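Haloacid dehalogenase-like hydrolase (Klebsiella pneumoniae subsp. pneumoniae, PDB 3PGV) probably acts as a magnesium-dependent phosphatase of the Cof branch of the haloacid dehalogenase-like hydrolases, here crystallised with calcium in its metal site. Local coordinates at residues Phe231-Gly234 with Met235-Glu239; Ala25-Leu28 with Asp29-Leu33; Ala253-Arg256 with Leu257-His261. All coordinates share one frame; numbering follows the deposited sequence.

Contact 1. Residues Phe231-Gly234 with Met235-Glu239; sequences FGDG and MNDAE. With CA (calcium ion), chain E.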
ATOM      1  N   PHE A 231      -6.942  -8.897   2.358  1.00 32.73           N
ATOM      2  CA  PHE A 231      -5.750  -9.608   2.835  1.00 31.08           C
ATOM      3  C   PHE A 231      -4.578  -8.622   2.937  1.00 36.30           C
ATOM      4  O   PHE A 231      -4.379  -7.807   2.030  1.00 35.53           O
ATOM      5  CB  PHE A 231      -5.399 -10.762   1.876  1.00 32.19           C
ATOM      6  CG  PHE A 231      -6.498 -11.785   1.694  1.00 34.47           C
ATOM      7  CD1 PHE A 231      -7.507 -11.592   0.751  1.00 36.25           C
ATOM      8  CD2 PHE A 231      -6.484 -12.979   2.409  1.00 37.69           C
ATOM      9  CE1 PHE A 231      -8.526 -12.546   0.579  1.00 38.54           C
ATOM     10  CE2 PHE A 231      -7.503 -13.933   2.236  1.00 41.48           C
ATOM     11  CZ  PHE A 231      -8.513 -13.710   1.317  1.00 39.06           C
ATOM     12  N   GLY A 232      -3.826  -8.694   4.044  1.00 33.44           N
ATOM     13  CA  GLY A 232      -2.679  -7.809   4.286  1.00 31.76           C
ATOM     14  C   GLY A 232      -1.719  -8.312   5.354  1.00 34.43           C
ATOM     15  O   GLY A 232      -2.044  -9.240   6.111  1.00 36.72           O
ATOM     16  N   ASP A 233      -0.538  -7.677   5.458  1.00 26.99           N
ATOM     17  CA  ASP A 233       0.493  -8.107   6.422  1.00 25.58           C
ATOM     18  C   ASP A 233       1.184  -6.928   7.155  1.00 27.84           C
ATOM     19  O   ASP A 233       2.064  -7.157   7.993  1.00 25.59           O
ATOM     20  CB  ASP A 233       1.559  -8.977   5.715  1.00 26.82           C
ATOM     21  CG  ASP A 233       2.478  -8.195   4.803  1.00 37.11           C
ATOM     22  OD1 ASP A 233       1.997  -7.239   4.151  1.00 41.22           O
ATOM     23  OD2 ASP A 233       3.656  -8.572   4.693  1.00 38.04           O
ATOM     24  N   GLY A 234       0.834  -5.693   6.784  1.00 24.15           N
ATOM     25  CA  GLY A 234       1.477  -4.513   7.351  1.00 23.90           C
ATOM     26  C   GLY A 234       0.527  -3.520   7.996  1.00 30.94           C
ATOM     27  O   GLY A 234      -0.699  -3.618   7.838  1.00 31.53           O
HETATM   28  N   MSE A 235       1.091  -2.535   8.710  1.00 28.66           N
HETATM   29  CA  MSE A 235       0.312  -1.489   9.366  1.00 29.40           C
HETATM   30  C   MSE A 235      -0.459  -0.651   8.348  1.00 33.30           C
HETATM   31  O   MSE A 235      -1.557  -0.188   8.647  1.00 33.45           O
HETATM   32  CB  MSE A 235       1.218  -0.599  10.237  1.00 31.85           C
HETATM   33  CG  MSE A 235       1.693  -1.289  11.521  1.00 39.45           C
HETATM   34 SE   MSE A 235       0.195  -1.848  12.645  0.75 48.84          SE
HETATM   35  CE  MSE A 235      -0.572  -0.051  13.060  1.00 45.48           C
ATOM     36  N   ASN A 236       0.085  -0.516   7.106  1.00 27.27           N
ATOM     37  CA  ASN A 236      -0.604   0.208   6.024  1.00 25.19           C
ATOM     38  C   ASN A 236      -1.802  -0.599   5.451  1.00 29.49           C
ATOM     39  O   ASN A 236      -2.531  -0.093   4.584  1.00 28.76           O
ATOM     40  CB  ASN A 236       0.375   0.625   4.927  1.00 22.03           C
ATOM     41  CG  ASN A 236       1.207  -0.516   4.352  1.00 35.79           C
ATOM     42  OD1 ASN A 236       1.517  -1.503   5.022  1.00 33.54           O
ATOM     43  ND2 ASN A 236       1.645  -0.357   3.130  1.00 25.47           N
ATOM     44  N   ASP A 237      -2.074  -1.807   6.031  1.00 27.25           N
ATOM     45  CA  ASP A 237      -3.251  -2.629   5.671  1.00 26.88           C
ATOM     46  C   ASP A 237      -4.313  -2.619   6.792  1.00 31.49           C
ATOM     47  O   ASP A 237      -5.402  -3.151   6.600  1.00 33.05           O
ATOM     48  CB  ASP A 237      -2.824  -4.082   5.374  1.00 27.27           C
ATOM     49  CG  ASP A 237      -1.835  -4.205   4.239  1.00 31.28           C
ATOM     50  OD1 ASP A 237      -2.090  -3.627   3.172  1.00 30.78           O
ATOM     51  OD2 ASP A 237      -0.828  -4.934   4.404  1.00 37.58           O
ATOM     52  N   ALA A 238      -3.963  -2.068   7.979  1.00 27.12           N
ATOM     53  CA  ALA A 238      -4.816  -2.098   9.172  1.00 27.35           C
ATOM     54  C   ALA A 238      -6.240  -1.558   8.914  1.00 33.74           C
ATOM     55  O   ALA A 238      -7.217  -2.253   9.225  1.00 35.82           O
ATOM     56  CB  ALA A 238      -4.150  -1.344  10.314  1.00 27.56           C
ATOM     57  N   GLU A 239      -6.362  -0.357   8.286  1.00 29.08           N
ATOM     58  CA  GLU A 239      -7.687   0.222   7.975  1.00 30.47           C
ATOM     59  C   GLU A 239      -8.449  -0.664   6.982  1.00 35.38           C
ATOM     60  O   GLU A 239      -9.616  -0.970   7.203  1.00 37.74           O
ATOM     61  CB  GLU A 239      -7.573   1.674   7.431  1.00 31.09           C
ATOM     62  CG  GLU A 239      -6.855   2.649   8.359  1.00 35.61           C
ATOM     63  CD  GLU A 239      -5.333   2.640   8.271  1.00 50.93           C
ATOM     64  OE1 GLU A 239      -4.781   1.877   7.443  1.00 31.90           O
ATOM     65  OE2 GLU A 239      -4.694   3.420   9.013  1.00 46.70           O
TER
HETATM   66 CA    CA E 267       2.632  -5.763   2.600  1.00 37.85          CA
HETATM   67  O   HOH W   1       1.336  -3.661   3.467  1.00 43.76           O
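G234 and D237 close a tight turn just past strand 228-232: G234 O takes the D237 N-H at 2.9 Å, and helix 238-243 starts right after it. The D237 carboxylate folds back against the chain, because with chi1 at -60° CG stands anti to the carbonyl carbon and beside its own N. OD2 thus collects two backbone N-H groups, D233 N and G234 N, each at 3.0 Å and from opposite faces of the carboxylate plane; the G234 bond lies on the anti side, the D233 bond well above the plane. Two bonds to one oxygen fix the rotation of the group, and OD1 is held by a salt bridge to K210. G232 passes close by, its CA 3.4 Å from D237 OD2. The D233 carboxylate lies obliquely beside that of D237, planes 30° apart, and D233 OD1 binds the calcium ion at 2.2 Å. A calcium-bound water sits 2.7 Å from N236 OD1 and equally close to D237 OD2, while N236 ND2 bonds to N85. This GDGMND turn at the end of a sheet strand matches the acidic motif IV loop of haloacid dehalogenase-like phosphatases, with one aspartate on the metal and another bracing the loop.

Contact 2. Residues Ala25-Leu28 with Asp29-Leu33; sequences ASDL and DGTLL. With CA (calcium ion), chain E.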
ATOM      1  N   ALA A  25     -10.030  -7.889  -2.083  1.00 37.97           N
ATOM      2  CA  ALA A  25      -8.967  -6.889  -2.005  1.00 34.72           C
ATOM      3  C   ALA A  25      -7.725  -7.511  -1.423  1.00 38.02           C
ATOM      4  O   ALA A  25      -7.806  -8.239  -0.431  1.00 37.80           O
ATOM      5  CB  ALA A  25      -9.405  -5.712  -1.158  1.00 33.81           C
ATOM      6  N   SER A  26      -6.580  -7.285  -2.046  1.00 32.81           N
ATOM      7  CA  SER A  26      -5.371  -7.869  -1.526  1.00 32.12           C
ATOM      8  C   SER A  26      -4.192  -6.957  -1.640  1.00 35.90           C
ATOM      9  O   SER A  26      -3.938  -6.390  -2.709  1.00 35.83           O
ATOM     10  CB  SER A  26      -5.074  -9.203  -2.213  1.00 35.24           C
ATOM     11  OG  SER A  26      -3.986  -9.876  -1.590  1.00 39.95           O
ATOM     12  N   ASP A  27      -3.413  -6.866  -0.556  1.00 31.36           N
ATOM     13  CA  ASP A  27      -2.100  -6.259  -0.575  1.00 29.98           C
ATOM     14  C   ASP A  27      -1.194  -7.149  -1.479  1.00 34.45           C
ATOM     15  O   ASP A  27      -1.550  -8.301  -1.763  1.00 33.98           O
ATOM     16  CB  ASP A  27      -1.536  -6.180   0.866  1.00 30.90           C
ATOM     17  CG  ASP A  27      -0.081  -5.742   0.963  1.00 39.83           C
ATOM     18  OD1 ASP A  27       0.332  -4.858   0.173  1.00 38.27           O
ATOM     19  OD2 ASP A  27       0.639  -6.268   1.846  1.00 43.73           O
ATOM     20  N   LEU A  28      -0.068  -6.615  -1.953  1.00 31.51           N
ATOM     21  CA  LEU A  28       0.796  -7.383  -2.843  1.00 30.58           C
ATOM     22  C   LEU A  28       2.010  -7.966  -2.135  1.00 35.29           C
ATOM     23  O   LEU A  28       2.049  -9.178  -1.886  1.00 35.98           O
ATOM     24  CB  LEU A  28       1.186  -6.557  -4.080  1.00 29.75           C
ATOM     25  CG  LEU A  28       0.009  -6.205  -5.016  1.00 33.70           C
ATOM     26  CD1 LEU A  28       0.384  -5.098  -5.986  1.00 33.07           C
ATOM     27  CD2 LEU A  28      -0.495  -7.445  -5.758  1.00 38.15           C
ATOM     28  N   ASP A  29       2.979  -7.108  -1.756  1.00 30.86           N
ATOM     29  CA  ASP A  29       4.190  -7.560  -1.083  1.00 30.22           C
ATOM     30  C   ASP A  29       3.879  -8.158   0.271  1.00 35.28           C
ATOM     31  O   ASP A  29       3.226  -7.518   1.091  1.00 32.77           O
ATOM     32  CB  ASP A  29       5.201  -6.413  -0.950  1.00 30.64           C
ATOM     33  CG  ASP A  29       5.587  -5.816  -2.277  1.00 34.75           C
ATOM     34  OD1 ASP A  29       6.353  -6.464  -3.014  1.00 36.68           O
ATOM     35  OD2 ASP A  29       5.066  -4.735  -2.611  1.00 42.71           O
ATOM     36  N   GLY A  30       4.332  -9.402   0.485  1.00 34.22           N
ATOM     37  CA  GLY A  30       4.131 -10.115   1.745  1.00 33.44           C
ATOM     38  C   GLY A  30       2.742 -10.708   1.895  1.00 34.92           C
ATOM     39  O   GLY A  30       2.452 -11.344   2.906  1.00 34.82           O
ATOM     40  N   THR A  31       1.862 -10.498   0.884  1.00 28.92           N
ATOM     41  CA  THR A  31       0.484 -10.975   0.930  1.00 28.23           C
ATOM     42  C   THR A  31       0.170 -11.907  -0.269  1.00 33.49           C
ATOM     43  O   THR A  31       0.286 -13.122  -0.142  1.00 35.12           O
ATOM     44  CB  THR A  31      -0.473  -9.783   1.053  1.00 32.53           C
ATOM     45  OG1 THR A  31      -0.096  -8.998   2.191  1.00 33.79           O
ATOM     46  CG2 THR A  31      -1.912 -10.208   1.171  1.00 28.95           C
ATOM     47  N   LEU A  32      -0.201 -11.336  -1.423  1.00 30.16           N
ATOM     48  CA  LEU A  32      -0.479 -12.128  -2.622  1.00 30.88           C
ATOM     49  C   LEU A  32       0.842 -12.582  -3.285  1.00 36.16           C
ATOM     50  O   LEU A  32       0.917 -13.703  -3.810  1.00 36.41           O
ATOM     51  CB  LEU A  32      -1.339 -11.320  -3.623  1.00 30.46           C
ATOM     52  CG  LEU A  32      -1.742 -12.051  -4.924  1.00 34.89           C
ATOM     53  CD1 LEU A  32      -2.595 -13.293  -4.629  1.00 36.02           C
ATOM     54  CD2 LEU A  32      -2.462 -11.129  -5.855  1.00 35.46           C
ATOM     55  N   LEU A  33       1.878 -11.712  -3.264  1.00 31.13           N
ATOM     56  CA  LEU A  33       3.166 -12.049  -3.863  1.00 31.42           C
ATOM     57  C   LEU A  33       3.933 -13.045  -2.995  1.00 36.34           C
ATOM     58  O   LEU A  33       3.838 -13.007  -1.749  1.00 34.63           O
ATOM     59  CB  LEU A  33       4.026 -10.784  -4.105  1.00 30.61           C
ATOM     60  CG  LEU A  33       3.448  -9.721  -5.050  1.00 34.32           C
ATOM     61  CD1 LEU A  33       4.392  -8.556  -5.167  1.00 32.77           C
ATOM     62  CD2 LEU A  33       3.159 -10.304  -6.434  1.00 35.63           C
TER
HETATM   63 CA    CA E 267       2.632  -5.763   2.600  1.00 37.85          CA
HETATM   64  O   HOH W   2       2.564  -4.308  -2.033  1.00 30.59           O
HETATM   65  O   HOH W   1       1.336  -3.661   3.467  1.00 43.76           O
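D27 and T31 belong to the DLDGT sequence, the first conserved motif of the haloacid dehalogenase fold, where strand 23-27 gives way to the short helix 28-32. D27 OD2 binds the calcium ion at 2.2 Å, and D29 joins it through the backbone O at 2.4 Å, so two of the metal's ligands come from one turn; D233 OD1 and a water are among the others. T31 OG1 donates to that same D27 OD2 at 2.8 Å, reaching the anti side from 32° out of the carboxylate plane; the two side chains cross at about a right angle. A chi1 of 172°, setting CG opposite the backbone N, points the D27 carboxylate toward the metal. The other oxygen, OD1, pairs with K210, and a second water links it to D29 N and D29 OD2, while D29 OD1 forms a salt bridge with R63. Within the turn, L28 O accepts T31 N at 3.1 Å and L33 N at 2.9 Å from opposite faces of its carbonyl plane; the L33 bond, spanning five residues, makes the wide pi-type turn. G30 carries a positive phi of 79° in the middle of it. S26 OG bonds to D27 O in the carbonyl plane, on a lone pair, and also packs on T31 CG2. On the side facing F59, L28 and L32 lie alongside each other, pointing the same way, with their CD2 atoms 4.2 Å apart. A metal-binding aspartate at a strand end, followed by a tight turn that adds a backbone oxygen, is the hallmark of the DxD loop of haloacid dehalogenase-like hydrolases.

Contact 3. Residues Ala253-Arg256 with Leu257-His261; sequences AHQR and LKDLH. With EDO (1,2-ethanediol), chain J.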
ATOM      1  N   ALA A 253       2.734 -11.645   8.818  1.00 30.55           N
ATOM      2  CA  ALA A 253       2.465 -10.235   9.099  1.00 28.01           C
ATOM      3  C   ALA A 253       3.249  -9.723  10.282  1.00 33.75           C
ATOM      4  O   ALA A 253       3.630 -10.503  11.166  1.00 32.40           O
ATOM      5  CB  ALA A 253       0.994 -10.029   9.340  1.00 28.19           C
ATOM      6  N   HIS A 254       3.424  -8.389  10.353  1.00 32.44           N
ATOM      7  CA  HIS A 254       4.041  -7.749  11.509  1.00 32.34           C
ATOM      8  C   HIS A 254       3.180  -7.965  12.752  1.00 36.37           C
ATOM      9  O   HIS A 254       1.947  -7.945  12.659  1.00 37.64           O
ATOM     10  CB  HIS A 254       4.257  -6.264  11.243  1.00 31.95           C
ATOM     11  CG  HIS A 254       5.246  -6.017  10.154  1.00 34.51           C
ATOM     12  ND1 HIS A 254       6.602  -5.956  10.414  1.00 36.46           N
ATOM     13  CD2 HIS A 254       5.050  -5.906   8.819  1.00 35.38           C
ATOM     14  CE1 HIS A 254       7.182  -5.776   9.240  1.00 35.49           C
ATOM     15  NE2 HIS A 254       6.280  -5.721   8.253  1.00 35.07           N
ATOM     16  N   GLN A 255       3.826  -8.247  13.898  1.00 30.60           N
ATOM     17  CA  GLN A 255       3.151  -8.541  15.161  1.00 30.91           C
ATOM     18  C   GLN A 255       2.289  -7.362  15.632  1.00 37.63           C
ATOM     19  O   GLN A 255       1.223  -7.576  16.216  1.00 39.48           O
ATOM     20  CB  GLN A 255       4.187  -8.929  16.245  1.00 32.63           C
ATOM     21  CG  GLN A 255       3.568  -9.429  17.560  1.00 33.99           C
ATOM     22  CD  GLN A 255       2.839 -10.730  17.378  1.00 47.87           C
ATOM     23  OE1 GLN A 255       3.379 -11.711  16.842  1.00 49.58           O
ATOM     24  NE2 GLN A 255       1.614 -10.785  17.856  1.00 39.94           N
ATOM     25  N   ARG A 256       2.729  -6.121  15.351  1.00 32.96           N
ATOM     26  CA  ARG A 256       1.986  -4.927  15.739  1.00 32.13           C
ATOM     27  C   ARG A 256       0.594  -4.903  15.084  1.00 37.85           C
ATOM     28  O   ARG A 256      -0.367  -4.448  15.705  1.00 40.23           O
ATOM     29  CB  ARG A 256       2.781  -3.652  15.400  1.00 28.39           C
ATOM     30  CG  ARG A 256       2.082  -2.362  15.846  1.00 35.97           C
ATOM     31  CD  ARG A 256       2.956  -1.139  15.665  1.00 42.09           C
ATOM     32  NE  ARG A 256       2.170   0.092  15.652  1.00 45.64           N
ATOM     33  CZ  ARG A 256       2.683   1.297  15.439  1.00 52.05           C
ATOM     34  NH1 ARG A 256       3.987   1.447  15.262  1.00 39.70           N
ATOM     35  NH2 ARG A 256       1.895   2.362  15.396  1.00 37.67           N
ATOM     36  N   LEU A 257       0.483  -5.424  13.846  1.00 32.18           N
ATOM     37  CA  LEU A 257      -0.796  -5.528  13.146  1.00 31.89           C
ATOM     38  C   LEU A 257      -1.677  -6.575  13.821  1.00 36.28           C
ATOM     39  O   LEU A 257      -2.870  -6.333  14.032  1.00 35.44           O
ATOM     40  CB  LEU A 257      -0.577  -5.882  11.632  1.00 30.58           C
ATOM     41  CG  LEU A 257      -1.870  -6.165  10.798  1.00 33.83           C
ATOM     42  CD1 LEU A 257      -2.825  -4.932  10.789  1.00 32.45           C
ATOM     43  CD2 LEU A 257      -1.527  -6.593   9.401  1.00 31.58           C
ATOM     44  N   LYS A 258      -1.085  -7.732  14.176  1.00 33.43           N
ATOM     45  CA  LYS A 258      -1.807  -8.805  14.877  1.00 35.21           C
ATOM     46  C   LYS A 258      -2.308  -8.317  16.245  1.00 42.75           C
ATOM     47  O   LYS A 258      -3.451  -8.592  16.615  1.00 44.82           O
ATOM     48  CB  LYS A 258      -0.914 -10.049  15.042  1.00 34.96           C
ATOM     49  CG  LYS A 258      -0.591 -10.743  13.720  1.00 38.55           C
ATOM     50  CD  LYS A 258       0.438 -11.836  13.904  1.00 37.95           C
ATOM     51  CE  LYS A 258       0.787 -12.522  12.606  1.00 37.31           C
ATOM     52  NZ  LYS A 258       1.797 -13.602  12.817  1.00 46.84           N
ATOM     53  N   ASP A 259      -1.460  -7.548  16.972  1.00 38.74           N
ATOM     54  CA  ASP A 259      -1.785  -7.012  18.292  1.00 39.37           C
ATOM     55  C   ASP A 259      -2.883  -5.939  18.223  1.00 45.28           C
ATOM     56  O   ASP A 259      -3.733  -5.875  19.115  1.00 45.65           O
ATOM     57  CB  ASP A 259      -0.528  -6.433  18.963  1.00 40.26           C
ATOM     58  CG  ASP A 259       0.535  -7.462  19.318  1.00 46.73           C
ATOM     59  OD1 ASP A 259       0.227  -8.681  19.270  1.00 47.46           O
ATOM     60  OD2 ASP A 259       1.665  -7.049  19.685  1.00 46.64           O
ATOM     61  N   LEU A 260      -2.844  -5.074  17.186  1.00 41.17           N
ATOM     62  CA  LEU A 260      -3.839  -4.014  17.010  1.00 40.19           C
ATOM     63  C   LEU A 260      -5.212  -4.596  16.664  1.00 46.35           C
ATOM     64  O   LEU A 260      -6.234  -4.068  17.106  1.00 47.90           O
ATOM     65  CB  LEU A 260      -3.390  -3.030  15.921  1.00 38.28           C
ATOM     66  CG  LEU A 260      -4.273  -1.774  15.742  1.00 43.62           C
ATOM     67  CD1 LEU A 260      -4.163  -0.842  16.951  1.00 44.45           C
ATOM     68  CD2 LEU A 260      -3.930  -1.033  14.453  1.00 43.12           C
ATOM     69  N   HIS A 261      -5.239  -5.691  15.894  1.00 42.07           N
ATOM     70  CA  HIS A 261      -6.491  -6.306  15.481  1.00 42.09           C
ATOM     71  C   HIS A 261      -6.537  -7.798  15.812  1.00 45.54           C
ATOM     72  O   HIS A 261      -6.528  -8.636  14.904  1.00 44.86           O
ATOM     73  CB  HIS A 261      -6.744  -6.057  13.989  1.00 41.81           C
ATOM     74  CG  HIS A 261      -6.933  -4.610  13.654  1.00 44.18           C
ATOM     75  ND1 HIS A 261      -8.116  -3.954  13.939  1.00 46.42           N
ATOM     76  CD2 HIS A 261      -6.080  -3.735  13.074  1.00 44.31           C
ATOM     77  CE1 HIS A 261      -7.945  -2.708  13.531  1.00 44.91           C
ATOM     78  NE2 HIS A 261      -6.743  -2.530  12.992  1.00 44.06           N
TER
HETATM   79  C1  EDO J 278       5.784  -1.147  13.281  1.00 50.30           C
HETATM   80  O1  EDO J 278       5.919  -0.951  14.695  1.00 52.92           O
HETATM   81  C2  EDO J 278       5.266  -2.548  13.012  1.00 48.03           C
HETATM   82  O2  EDO J 278       5.120  -2.730  11.606  1.00 53.75           O
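Q255 and D259, one turn apart on helix 255-260, face each other along its outer side. This helix is the crossover of a beta-alpha-beta unit, running between strands 246-249 and 265-266 of the main sheet. The Q255 chain leaves CA with CG opposite the backbone N and then bends at chi2 (66°), which carries the amide forward along the helix, toward its C-terminal end, until NE2 meets D259 OD1 at 2.9 Å. The bond is nearly straight, at 169°, and the oxygen lies in the amide plane, yet the amide nitrogen comes to the carboxylate from above: the two flat groups are turned 43° apart. The backbone joins the same two residues the other way round, D259 N donating to Q255 O at 2.8 Å.

K258 crosses Q255 at about a right angle. Extended beyond CG, it runs back toward the start of the helix, laying CE 4.1 Å from A253 CB, and its NZ goes on to bond A251 O. H254 holds the N-cap position; its O receives only weak bonds from L257 N and K258 N. The inner side of the helix is apolar: L257 CD2 approaches A253 CB at 4.3 Å and the leucine is buried against A238, L241 and I249.

R256 stretches from CG to NE along the outside, passing M235 on its way to a salt bridge with E180. A molecule of 1,2-ethanediol, probably from the crystallisation liquor, fills the angle between R256 and H254. Its O2 lies over one face of the H254 ring, 3.6 Å from CG, and its O1 accepts R256 NH1 at the edge of the guanidinium, in its plane, at 3.1 Å.

Contacts 1 and 2 are buried and meet at the calcium ion, on loops leaving the neighbouring parallel strands 228-232 and 23-27. F231 O probably accepts a hydrogen bond from D27 N, and D233 OD1 comes within 2.8 Å of D27 OD2, a closeness of like charges that the shared metal would offset. Both put an aspartate oxygen on the metal, but in contact 1 a second carboxylate takes backbone N-H groups, whereas in contact 2 the metal-bound oxygen takes a threonine hydroxyl. Contact 3 lies at the surface; its polar pairs are a side-chain amide on a carboxylate and helix backbone bonds, with no metal. It still touches contact 1: D233 O probably takes the H254 N-H. Contacts 2 and 3 do not touch.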